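Local atomic coordinates of taurine dioxygenase (Burkholderia ambifaria, PDB entry 5VN6), a protein that probably oxidises taurine as a metal-dependent dioxygenase of the TauD/TfdA family, releasing sulfite, and holds a magnesium ion in this crystal. Residues T211-H214 against R218-V221; L140-L145 against Q151-L156. One frame throughout, in Å; residues are numbered along the deposited sequence. Where two conformers were deposited one is given.

Contact 1 of 2, residues T211-H214 against R218-V221; sequences TNFH and RVRV
The surface loop between strand 207-210 and helix 222-225 folds back on itself here, and Phe-213, His-214, Arg-218 and Val-219 make the closure. This is an irregular excursion of the TauD/TfdA dioxygenase fold, away from the metal site. The Arg-218 side chain runs extended from CG to NE and lays its CD over one face of the Phe-213 ring. This CH-pi contact measures 3.7 Å from CD to the ring centroid. Phe-213 CG stands anti to the backbone N (chi1 -179°), which turns the ring beside its own carbonyl and under the arginine chain. Helix 228-237 also packs on this buried ring, through Ala-229 and Leu-232. The tip of Arg-218 reaches the backbone: NH2 donates to Phe-213 O at 3.3 Å. NH2 approaches from above the carbonyl plane, 37° out of it. NH1 turns elsewhere, to its acidic partner Asp-155 and a probable hydrogen bond with Gln-152 O. Farther along, Val-219 CG2 sits over a face of the His-214 ring, 4.1 Å from its centroid. Val-219 CG1 meets the same ring at CE1, 3.6 Å away. A water in the guanidinium plane gives NH2 a second partner and also bonds to Asn-212 O, though that second bond is doubtfully short. The water accepts from Arg-218 NH2 at 2.8 Å.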
# COMPACT_ATOMS: atom_id res chain seq x y z
N THR A 211 2.68 25.20 -11.69
CA THR A 211 3.20 26.45 -12.21
C THR A 211 2.13 27.36 -12.80
O THR A 211 2.38 28.56 -12.95
CB THR A 211 4.25 26.19 -13.30
OG1 THR A 211 3.72 25.28 -14.27
CG2 THR A 211 5.55 25.63 -12.71
N ASN A 212 0.96 26.82 -13.16
CA ASN A 212 -0.04 27.61 -13.86
C ASN A 212 -1.41 27.48 -13.19
O ASN A 212 -2.45 27.53 -13.87
CB ASN A 212 -0.11 27.22 -15.35
CG ASN A 212 -0.46 25.75 -15.57
OD1 ASN A 212 -0.50 24.92 -14.62
ND2 ASN A 212 -0.75 25.40 -16.83
N PHE A 213 -1.41 27.32 -11.86
CA PHE A 213 -2.64 27.18 -11.09
C PHE A 213 -3.33 28.53 -10.86
O PHE A 213 -4.56 28.61 -10.90
CB PHE A 213 -2.31 26.53 -9.74
CG PHE A 213 -3.50 26.32 -8.85
CD1 PHE A 213 -4.20 25.11 -8.86
CD2 PHE A 213 -3.93 27.34 -7.99
CE1 PHE A 213 -5.30 24.92 -8.05
CE2 PHE A 213 -5.04 27.16 -7.17
CZ PHE A 213 -5.72 25.94 -7.20
N HIS A 214 -2.56 29.58 -10.59
CA HIS A 214 -3.12 30.85 -10.14
C HIS A 214 -3.79 31.58 -11.30
O HIS A 214 -3.15 32.37 -12.00
CB HIS A 214 -2.00 31.67 -9.49
CG HIS A 214 -2.48 32.80 -8.63
ND1 HIS A 214 -3.48 33.67 -9.02
CD2 HIS A 214 -2.01 33.27 -7.45
CE1 HIS A 214 -3.65 34.59 -8.08
NE2 HIS A 214 -2.77 34.37 -7.12
N ARG A 218 -9.65 29.80 -10.68
CA ARG A 218 -9.35 29.04 -9.48
C ARG A 218 -9.13 29.89 -8.24
O ARG A 218 -9.22 29.36 -7.13
CB ARG A 218 -8.11 28.18 -9.69
CG ARG A 218 -8.20 27.19 -10.82
CD ARG A 218 -6.95 26.35 -10.85
NE ARG A 218 -6.99 25.40 -11.95
CZ ARG A 218 -6.41 25.61 -13.12
NH1 ARG A 218 -6.50 24.68 -14.06
NH2 ARG A 218 -5.73 26.73 -13.34
N VAL A 219 -8.82 31.17 -8.37
CA VAL A 219 -8.35 31.96 -7.24
C VAL A 219 -9.25 33.18 -7.07
O VAL A 219 -9.23 34.10 -7.90
CB VAL A 219 -6.88 32.37 -7.40
CG1 VAL A 219 -6.47 33.36 -6.29
CG2 VAL A 219 -5.99 31.13 -7.39
N ARG A 220 -10.00 33.20 -5.97
CA ARG A 220 -10.76 34.38 -5.55
C ARG A 220 -9.92 35.22 -4.60
O ARG A 220 -9.80 36.44 -4.75
CB ARG A 220 -12.07 33.96 -4.87
CG ARG A 220 -12.81 32.74 -5.47
CD ARG A 220 -13.75 32.04 -4.43
NE ARG A 220 -12.99 31.59 -3.25
CZ ARG A 220 -13.52 31.16 -2.10
NH1 ARG A 220 -14.84 31.10 -1.96
NH2 ARG A 220 -12.73 30.78 -1.11
N VAL A 221 -9.33 34.57 -3.59
CA VAL A 221 -8.52 35.22 -2.59
C VAL A 221 -7.25 34.39 -2.41
O VAL A 221 -7.16 33.25 -2.87
CB VAL A 221 -9.27 35.39 -1.24
CG1 VAL A 221 -10.53 36.23 -1.42
CG2 VAL A 221 -9.62 34.00 -0.64
O HOH W 1 -4.24 27.22 -15.64

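Contact 2 of 2, residues L140-L145 against Q151-L156; sequences LAYENL and QQIADL
Ile-153 reaches across to Leu-145 and Tyr-142 with a single atom, its CD1. All three residues are buried. The bond from CA to CB of Ile-153 heads toward segment 140-145. From CB, CG1 takes the position between the backbone N and the carbonyl carbon (chi1 72°) and carries the chain across. CD1 follows in an extended step (chi2 175°) and meets two side chains. The closer is Leu-145, whose CD1 lies 3.6 Å from Ile-153 CD1; the two side chains cross at about a right angle. The other is Tyr-142, where Ile-153 CD1 comes to the ring edge, near its plane, 4.2 Å from CE1. This is packing between two successive helices joined by a short turn: helix 138-143 ends, and helix 147-153 brings Ile-153 back. Leu-145 N bonds to Tyr-142 O at 3.0 Å, in the turn that leaves the first helix. Val-190 of strand 185-192 touches both Tyr-142 and Ile-153. Helix 228-237 adds Tyr-235 against Leu-145 and Leu-236 against Ile-153. Just beyond, a type I beta turn runs from Ile-153 to Leu-156, with Leu-156 N bonded to Ile-153 O at 3.0 Å.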
# COMPACT_ATOMS: atom_id res chain seq x y z
N LEU A 140 -5.54 4.30 -14.02
CA LEU A 140 -6.71 4.13 -13.18
C LEU A 140 -6.85 5.28 -12.17
O LEU A 140 -7.96 5.73 -11.88
CB LEU A 140 -6.61 2.78 -12.47
CG LEU A 140 -7.84 2.14 -11.91
CD1 LEU A 140 -8.90 2.05 -13.03
CD2 LEU A 140 -7.45 0.76 -11.38
N ALA A 141 -5.73 5.74 -11.61
CA ALA A 141 -5.82 6.85 -10.65
C ALA A 141 -6.43 8.09 -11.30
O ALA A 141 -7.25 8.79 -10.68
CB ALA A 141 -4.45 7.18 -10.08
N TYR A 142 -6.06 8.37 -12.56
CA TYR A 142 -6.70 9.47 -13.27
C TYR A 142 -8.16 9.16 -13.57
O TYR A 142 -9.04 9.98 -13.31
CB TYR A 142 -5.98 9.77 -14.60
CG TYR A 142 -6.77 10.84 -15.34
CD1 TYR A 142 -6.63 12.19 -15.01
CD2 TYR A 142 -7.74 10.50 -16.27
CE1 TYR A 142 -7.38 13.18 -15.62
CE2 TYR A 142 -8.51 11.49 -16.91
CZ TYR A 142 -8.32 12.82 -16.58
OH TYR A 142 -9.07 13.81 -17.18
N GLU A 143 -8.41 7.99 -14.16
CA GLU A 143 -9.75 7.69 -14.65
C GLU A 143 -10.79 7.79 -13.54
O GLU A 143 -11.92 8.24 -13.78
CB GLU A 143 -9.78 6.30 -15.29
CG GLU A 143 -11.16 5.86 -15.77
CD GLU A 143 -11.76 6.78 -16.83
OE1 GLU A 143 -13.00 6.80 -16.95
OE2 GLU A 143 -10.99 7.48 -17.53
N ASN A 144 -10.43 7.43 -12.31
CA ASN A 144 -11.38 7.42 -11.19
C ASN A 144 -11.48 8.74 -10.43
O ASN A 144 -12.31 8.83 -9.52
CB ASN A 144 -11.01 6.30 -10.20
CG ASN A 144 -11.17 4.94 -10.80
OD1 ASN A 144 -11.92 4.76 -11.75
ND2 ASN A 144 -10.49 3.95 -10.24
N LEU A 145 -10.68 9.74 -10.76
CA LEU A 145 -10.85 11.06 -10.16
C LEU A 145 -12.28 11.55 -10.34
O LEU A 145 -12.95 11.15 -11.30
CB LEU A 145 -9.88 12.08 -10.77
CG LEU A 145 -8.41 11.88 -10.45
CD1 LEU A 145 -7.58 12.87 -11.29
CD2 LEU A 145 -8.12 12.03 -8.94
N GLN A 151 -11.84 18.40 -14.38
CA GLN A 151 -11.97 19.74 -14.95
C GLN A 151 -10.91 20.69 -14.39
O GLN A 151 -10.28 21.44 -15.14
CB GLN A 151 -13.38 20.28 -14.69
CG GLN A 151 -14.48 19.46 -15.34
CD GLN A 151 -15.85 19.76 -14.76
OE1 GLN A 151 -16.14 20.89 -14.38
NE2 GLN A 151 -16.70 18.74 -14.71
N GLN A 152 -10.71 20.65 -13.07
CA GLN A 152 -9.77 21.55 -12.42
C GLN A 152 -8.32 21.31 -12.86
O GLN A 152 -7.55 22.27 -12.95
CB GLN A 152 -9.89 21.37 -10.90
CG GLN A 152 -8.86 22.11 -10.05
CD GLN A 152 -9.31 23.49 -9.57
OE1 GLN A 152 -9.98 24.23 -10.28
NE2 GLN A 152 -8.94 23.83 -8.33
N ILE A 153 -7.93 20.06 -13.14
CA ILE A 153 -6.52 19.76 -13.41
C ILE A 153 -6.21 19.65 -14.90
O ILE A 153 -5.03 19.48 -15.25
CB ILE A 153 -6.06 18.48 -12.68
CG1 ILE A 153 -6.68 17.24 -13.32
CG2 ILE A 153 -6.41 18.57 -11.17
CD1 ILE A 153 -6.17 15.91 -12.73
N ALA A 154 -7.21 19.77 -15.77
CA ALA A 154 -7.03 19.43 -17.18
C ALA A 154 -5.83 20.14 -17.81
O ALA A 154 -5.03 19.51 -18.50
CB ALA A 154 -8.31 19.74 -17.96
N ASP A 155 -5.67 21.45 -17.57
CA ASP A 155 -4.58 22.19 -18.18
C ASP A 155 -3.41 22.48 -17.23
O ASP A 155 -2.49 23.21 -17.59
CB ASP A 155 -5.10 23.50 -18.81
CG ASP A 155 -5.72 24.46 -17.79
OD1 ASP A 155 -5.42 24.35 -16.58
OD2 ASP A 155 -6.53 25.31 -18.20
N LEU A 156 -3.42 21.90 -16.03
CA LEU A 156 -2.36 22.18 -15.08
C LEU A 156 -1.04 21.57 -15.53
O LEU A 156 -0.99 20.50 -16.13
CB LEU A 156 -2.74 21.64 -13.69
CG LEU A 156 -3.79 22.42 -12.91
CD1 LEU A 156 -4.10 21.77 -11.53
CD2 LEU A 156 -3.35 23.89 -12.76

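In the fold
From the N terminus, the chain reaches contact 2 first. It closes the short connection between helix 138-143 and helix 147-153. The chain then enters strand 157-160, passes helix 172-181 and the other strands of the four-stranded sheet, and leaves it through strand 207-210. Contact 1 then closes the loop leading to helix 222-225. The two contacts follow in series, neither nested nor crossed, with centres about 17 Å apart. They still touch. Arg-218 NH1 forms a salt bridge with Asp-155 OD1 at 2.8 Å. Asn-212 ND2 bonds to Asp-155 O, and its OD1 to Arg-157 N. Backbone bonds of Thr-211 with Arg-157 and of Leu-156 with Val-189 join both to the sheet. Helix 228-237 packs against both.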